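Local coordinates for uncharacterized protein (Nostoc punctiforme, PDB 2R3S) that is a putative O-methyltransferase, probably transferring a methyl group to a hydroxyl oxygen of its substrate, at residues 52-55 with 56-60; 211-214 with 215-218. All blocks are in the same frame, centred on the assembly; numbering follows the deposited sequence. Where two conformers were deposited one is given.

In the fold
Contact 1 and contact 2 are both local turns of the chain, set at far-apart places: their centres lie about 47 Å apart, one in the dimerisation domain, the other in the Rossmann-like methyltransferase domain. Contact 1 is the first turns of helix 53-65, with M56 and L59 packed inward and the arginines R54 and R57 turned to the second subunit. Contact 2 joins helix 198-211 to strand 217-221, an outermost strand of the large sheet; V213 and Y217 are buried while A214 and S215 lie at the surface. Charged groups reach across the subunit interface in the first, whereas in the second the one arginine donates mainly to carbonyls of its own chain.

Contact 1 (52-55 with 56-60); sequences SERG and MRMLC
R54 and M58, one helical turn apart, run side by side and point the same way at the start of helix 53-65, in the helix-turn-helix-like dimerisation domain. Backbone bonds set the frame: R57 N donates to E53 O at 2.8 Å and L59 N to G55 O at 3.0 Å. S52 is the N-cap: its OG accepts from G55 N (3.0 Å) and is also hydrogen-bonded to the carbonyl of V117 of the second subunit.

Among the van der Waals contacts, the selenium of M58, a selenomethionine, sits over one face of the R54 guanidinium near its rim, 3.8 Å from R54 NH1, and its CE reaches R54 NH2 at 3.6 Å. The R54 side chain gets there with CG wedged between the backbone N and the carbonyl carbon (chi1 74°) and a bend at chi3. M58 CG also lies over a face of the R57 guanidinium.

The polar ends find partners on two sides. E53 OE1 accepts from a water (2.7 Å) that R57 NH2 reaches weakly, and E53 OE2 bonds S42 of helix 42-49. R54 donates to the carbonyls of G120 and G298 of the second subunit, and R57 makes a salt bridge with D299 there. An alanine in place of R54 would probably leave those two carbonyls without their donors and take away the flat group packed against the M58 selenium. The chemistry thus implies a helix start whose two arginines are committed to the partner subunit, while its glutamate is held within the chain.

Contact 2 (211-214 with 215-218); sequences QGVA and SRYH. With EDO (1,2-ethanediol), chain G.
V213 and R216 meet in the turn that carries helix 198-211 into strand 217-221, an alpha-to-beta connection of the Rossmann-like methyltransferase fold. The helix ends in a Schellman motif at G212, whose positive phi (89°) would press a side chain against the preceding carbonyl. A short 3-10 turn follows: R216 N donates to V213 O at 3.0 Å and Y217 N to A214 O at 3.1 Å, both donors standing above the plane of the carbonyl they bind.

The packed side belongs to V213 and Y217, both buried. V213 crosses the R216 side chain at a slant, its CG1 lying 3.8 Å from R216 NH2, while its side chain also meets I181 and A184 of helix 178-186. Y217 has CG anti to its own N (chi1 -160°), which carries the ring away from the turn, the side chain packing on I181, A204 and A208; only its CB stays close, 3.6 Å from V213 O. R216 bends at chi3 and hands its guanidinium to the carbonyls of A184 and A190, tying the turn to the last turn of helix 178-186 and to the residue just before strand 191-196.

On the other side, G212, A214 and S215 are exposed. Here G212 O takes two donors, the O2 hydroxyl of a 1,2-ethanediol, probably left from crystallisation, at 2.6 Å, and a water at 2.9 Å. That same water lies at the edge of the R216 guanidinium, in its plane, and accepts from R216 NH2 at 2.9 Å.

Contact 1 (52-55 with 56-60)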
ATOM      1  N   SER A  52      -4.696  23.229   5.576  1.00 30.06           N
ATOM      2  CA  SER A  52      -5.735  23.343   6.606  1.00 29.99           C
ATOM      3  C   SER A  52      -5.226  22.663   7.874  1.00 31.00           C
ATOM      4  O   SER A  52      -4.361  21.764   7.806  1.00 29.47           O
ATOM      5  CB  SER A  52      -6.993  22.626   6.165  1.00 30.83           C
ATOM      6  OG  SER A  52      -6.743  21.224   6.132  1.00 30.68           O
ATOM      7  N   GLU A  53      -5.767  23.074   9.019  1.00 29.98           N
ATOM      8  CA  GLU A  53      -5.369  22.495  10.307  0.50 28.81           C
ATOM      9  C   GLU A  53      -5.917  21.095  10.415  1.00 28.16           C
ATOM     10  O   GLU A  53      -5.212  20.181  10.845  1.00 30.16           O
ATOM     11  CB  GLU A  53      -5.872  23.313  11.505  0.50 28.68           C
ATOM     12  CG  GLU A  53      -5.353  22.813  12.903  0.50 32.74           C
ATOM     13  CD  GLU A  53      -6.236  21.747  13.604  0.50 43.03           C
ATOM     14  OE1 GLU A  53      -7.461  21.698  13.363  0.50 47.00           O
ATOM     15  OE2 GLU A  53      -5.706  20.968  14.434  0.50 39.21           O
ATOM     16  N   ARG A  54      -7.179  20.919  10.037  1.00 26.56           N
ATOM     17  CA  ARG A  54      -7.806  19.611  10.173  1.00 27.25           C
ATOM     18  C   ARG A  54      -7.103  18.613   9.297  1.00 25.97           C
ATOM     19  O   ARG A  54      -6.932  17.475   9.695  1.00 28.68           O
ATOM     20  CB  ARG A  54      -9.318  19.625   9.941  1.00 26.45           C
ATOM     21  CG  ARG A  54      -9.793  19.763   8.520  1.00 31.74           C
ATOM     22  CD  ARG A  54     -11.283  20.100   8.494  1.00 26.46           C
ATOM     23  NE  ARG A  54     -12.070  19.019   9.066  1.00 29.84           N
ATOM     24  CZ  ARG A  54     -12.332  17.866   8.461  1.00 28.43           C
ATOM     25  NH1 ARG A  54     -11.929  17.635   7.219  1.00 25.39           N
ATOM     26  NH2 ARG A  54     -13.033  16.948   9.101  1.00 29.12           N
ATOM     27  N   GLY A  55      -6.660  19.042   8.126  1.00 26.16           N
ATOM     28  CA  GLY A  55      -5.911  18.162   7.221  1.00 29.00           C
ATOM     29  C   GLY A  55      -4.573  17.746   7.783  1.00 27.37           C
ATOM     30  O   GLY A  55      -4.236  16.569   7.787  1.00 26.73           O
HETATM   31  N   MSE A  56      -3.816  18.730   8.279  1.00 27.62           N
HETATM   32  CA  MSE A  56      -2.574  18.443   8.969  1.00 26.83           C
HETATM   33  C   MSE A  56      -2.780  17.497  10.166  1.00 26.87           C
HETATM   34  O   MSE A  56      -2.017  16.559  10.345  1.00 26.79           O
HETATM   35  CB  MSE A  56      -1.870  19.734   9.396  1.00 26.57           C
HETATM   36  CG  MSE A  56      -0.487  19.506  10.006  1.00 28.51           C
HETATM   37 SE   MSE A  56       0.725  18.620   8.747  0.75 32.35          SE
HETATM   38  CE  MSE A  56       0.853  20.047   7.372  1.00 26.21           C
ATOM     39  N   ARG A  57      -3.831  17.714  10.944  1.00 25.61           N
ATOM     40  CA  ARG A  57      -4.085  16.896  12.133  1.00 28.08           C
ATOM     41  C   ARG A  57      -4.390  15.459  11.763  1.00 28.58           C
ATOM     42  O   ARG A  57      -3.909  14.534  12.414  1.00 28.88           O
ATOM     43  CB  ARG A  57      -5.273  17.457  12.930  1.00 27.83           C
ATOM     44  CG  ARG A  57      -5.645  16.670  14.182  1.00 26.15           C
ATOM     45  CD  ARG A  57      -6.781  15.688  13.954  1.00 29.22           C
ATOM     46  NE  ARG A  57      -8.005  16.369  13.555  1.00 26.82           N
ATOM     47  CZ  ARG A  57      -9.138  15.765  13.220  1.00 24.80           C
ATOM     48  NH1 ARG A  57      -9.235  14.443  13.222  1.00 29.57           N
ATOM     49  NH2 ARG A  57     -10.191  16.495  12.881  1.00 30.68           N
HETATM   50  N   MSE A  58      -5.231  15.279  10.744  1.00 28.44           N
HETATM   51  CA  MSE A  58      -5.620  13.937  10.294  1.00 27.32           C
HETATM   52  C   MSE A  58      -4.428  13.191   9.695  1.00 28.98           C
HETATM   53  O   MSE A  58      -4.211  12.018  10.010  1.00 29.30           O
HETATM   54  CB  MSE A  58      -6.789  14.047   9.326  1.00 25.85           C
HETATM   55  CG  MSE A  58      -8.014  14.592  10.030  1.00 28.65           C
HETATM   56 SE   MSE A  58      -9.294  15.522   8.917  0.75 28.72          SE
HETATM   57  CE  MSE A  58     -10.709  14.147   8.921  1.00 23.83           C
ATOM     58  N   LEU A  59      -3.630  13.876   8.856  1.00 28.39           N
ATOM     59  CA  LEU A  59      -2.368  13.290   8.353  1.00 26.48           C
ATOM     60  C   LEU A  59      -1.391  12.890   9.479  1.00 25.36           C
ATOM     61  O   LEU A  59      -0.845  11.792   9.473  1.00 25.87           O
ATOM     62  CB  LEU A  59      -1.677  14.237   7.335  1.00 25.83           C
ATOM     63  CG  LEU A  59      -0.394  13.727   6.638  1.00 29.05           C
ATOM     64  CD1 LEU A  59      -0.664  12.450   5.814  1.00 23.12           C
ATOM     65  CD2 LEU A  59       0.260  14.857   5.792  1.00 21.13           C
ATOM     66  N   CYS A  60      -1.139  13.792  10.417  1.00 26.54           N
ATOM     67  CA  CYS A  60      -0.139  13.541  11.464  1.00 27.41           C
ATOM     68  C   CYS A  60      -0.574  12.457  12.442  1.00 26.82           C
ATOM     69  O   CYS A  60       0.242  11.650  12.837  1.00 26.55           O
ATOM     70  CB  CYS A  60       0.195  14.824  12.217  1.00 27.31           C
ATOM     71  SG  CYS A  60       1.151  16.021  11.204  1.00 30.48           S
TER
HETATM   72  O   HOH W   1      -9.090  19.609  13.611  1.00 38.05           O

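Contact 2 (211-214 with 215-218)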
ATOM      1  N   GLN A 211      32.365  14.786  -8.459  1.00 41.04           N
ATOM      2  CA  GLN A 211      33.303  13.977  -7.685  1.00 42.79           C
ATOM      3  C   GLN A 211      34.787  14.184  -8.026  1.00 42.68           C
ATOM      4  O   GLN A 211      35.647  13.661  -7.335  1.00 45.27           O
ATOM      5  CB  GLN A 211      32.945  12.495  -7.839  1.00 45.33           C
ATOM      6  CG  GLN A 211      31.595  12.152  -7.220  1.00 53.58           C
ATOM      7  CD  GLN A 211      31.572  12.446  -5.735  1.00 58.34           C
ATOM      8  OE1 GLN A 211      32.493  12.044  -4.998  1.00 60.04           O
ATOM      9  NE2 GLN A 211      30.545  13.169  -5.285  1.00 49.80           N
ATOM     10  N   GLY A 212      35.080  14.932  -9.086  1.00 40.59           N
ATOM     11  CA  GLY A 212      36.454  15.272  -9.444  1.00 38.18           C
ATOM     12  C   GLY A 212      37.138  14.279 -10.365  1.00 38.74           C
ATOM     13  O   GLY A 212      38.359  14.161 -10.346  1.00 37.98           O
ATOM     14  N   VAL A 213      36.353  13.560 -11.168  1.00 37.68           N
ATOM     15  CA  VAL A 213      36.877  12.494 -12.011  1.00 36.99           C
ATOM     16  C   VAL A 213      36.340  12.576 -13.441  1.00 36.44           C
ATOM     17  O   VAL A 213      36.424  11.617 -14.200  1.00 35.71           O
ATOM     18  CB  VAL A 213      36.623  11.088 -11.348  1.00 37.25           C
ATOM     19  CG1 VAL A 213      37.171  11.089  -9.939  1.00 31.02           C
ATOM     20  CG2 VAL A 213      35.132  10.704 -11.341  1.00 30.06           C
ATOM     21  N   ALA A 214      35.816  13.740 -13.814  1.00 37.65           N
ATOM     22  CA  ALA A 214      35.213  13.942 -15.121  1.00 38.09           C
ATOM     23  C   ALA A 214      36.172  13.575 -16.265  1.00 41.13           C
ATOM     24  O   ALA A 214      35.740  13.019 -17.290  1.00 42.14           O
ATOM     25  CB  ALA A 214      34.753  15.394 -15.270  1.00 37.78           C
ATOM     26  N   SER A 215      37.457  13.900 -16.104  1.00 40.23           N
ATOM     27  CA  SER A 215      38.429  13.663 -17.170  1.00 42.36           C
ATOM     28  C   SER A 215      38.742  12.179 -17.388  1.00 42.46           C
ATOM     29  O   SER A 215      39.379  11.828 -18.375  1.00 44.21           O
ATOM     30  CB  SER A 215      39.734  14.376 -16.851  1.00 43.68           C
ATOM     31  OG  SER A 215      40.361  13.788 -15.725  1.00 44.41           O
ATOM     32  N   ARG A 216      38.345  11.331 -16.439  1.00 40.55           N
ATOM     33  CA  ARG A 216      38.563   9.892 -16.517  1.00 39.11           C
ATOM     34  C   ARG A 216      37.245   9.177 -16.633  1.00 37.83           C
ATOM     35  O   ARG A 216      37.160   7.968 -16.378  1.00 36.63           O
ATOM     36  CB  ARG A 216      39.311   9.408 -15.277  1.00 40.03           C
ATOM     37  CG  ARG A 216      40.601  10.156 -15.050  1.00 38.71           C
ATOM     38  CD  ARG A 216      41.472   9.460 -14.069  1.00 38.73           C
ATOM     39  NE  ARG A 216      41.140   9.832 -12.707  1.00 39.97           N
ATOM     40  CZ  ARG A 216      40.786   8.994 -11.740  1.00 41.44           C
ATOM     41  NH1 ARG A 216      40.677   7.686 -11.958  1.00 35.02           N
ATOM     42  NH2 ARG A 216      40.534   9.474 -10.535  1.00 35.67           N
ATOM     43  N   TYR A 217      36.225   9.939 -17.024  1.00 38.13           N
ATOM     44  CA  TYR A 217      34.888   9.435 -17.192  1.00 39.14           C
ATOM     45  C   TYR A 217      34.445   9.615 -18.631  1.00 39.26           C
ATOM     46  O   TYR A 217      34.329  10.733 -19.102  1.00 40.62           O
ATOM     47  CB  TYR A 217      33.896  10.135 -16.238  1.00 38.17           C
ATOM     48  CG  TYR A 217      32.683   9.288 -16.081  1.00 36.78           C
ATOM     49  CD1 TYR A 217      32.669   8.235 -15.174  1.00 36.95           C
ATOM     50  CD2 TYR A 217      31.586   9.448 -16.919  1.00 40.09           C
ATOM     51  CE1 TYR A 217      31.572   7.399 -15.068  1.00 31.42           C
ATOM     52  CE2 TYR A 217      30.491   8.611 -16.820  1.00 36.67           C
ATOM     53  CZ  TYR A 217      30.492   7.593 -15.894  1.00 32.33           C
ATOM     54  OH  TYR A 217      29.405   6.766 -15.786  1.00 36.31           O
ATOM     55  N   HIS A 218      34.180   8.507 -19.315  1.00 40.95           N
ATOM     56  CA  HIS A 218      33.844   8.520 -20.741  1.00 41.07           C
ATOM     57  C   HIS A 218      32.503   7.857 -20.955  1.00 39.98           C
ATOM     58  O   HIS A 218      32.147   6.976 -20.214  1.00 40.58           O
ATOM     59  CB  HIS A 218      34.946   7.779 -21.528  1.00 41.72           C
ATOM     60  CG  HIS A 218      36.330   8.130 -21.081  1.00 44.71           C
ATOM     61  ND1 HIS A 218      36.907   9.354 -21.343  1.00 48.28           N
ATOM     62  CD2 HIS A 218      37.236   7.432 -20.356  1.00 45.79           C
ATOM     63  CE1 HIS A 218      38.114   9.390 -20.807  1.00 50.78           C
ATOM     64  NE2 HIS A 218      38.341   8.234 -20.209  1.00 47.27           N
TER
HETATM   65  C1  EDO G 339      40.084  14.503  -7.306  1.00 57.03           C
HETATM   66  O1  EDO G 339      40.004  14.339  -5.886  1.00 60.58           O
HETATM   67  C2  EDO G 339      39.515  15.880  -7.638  1.00 57.34           C
HETATM   68  O2  EDO G 339      39.502  16.136  -9.045  1.00 43.49           O
HETATM   69  O   HOH W   2      40.630  12.401 -10.877  1.00 37.26           O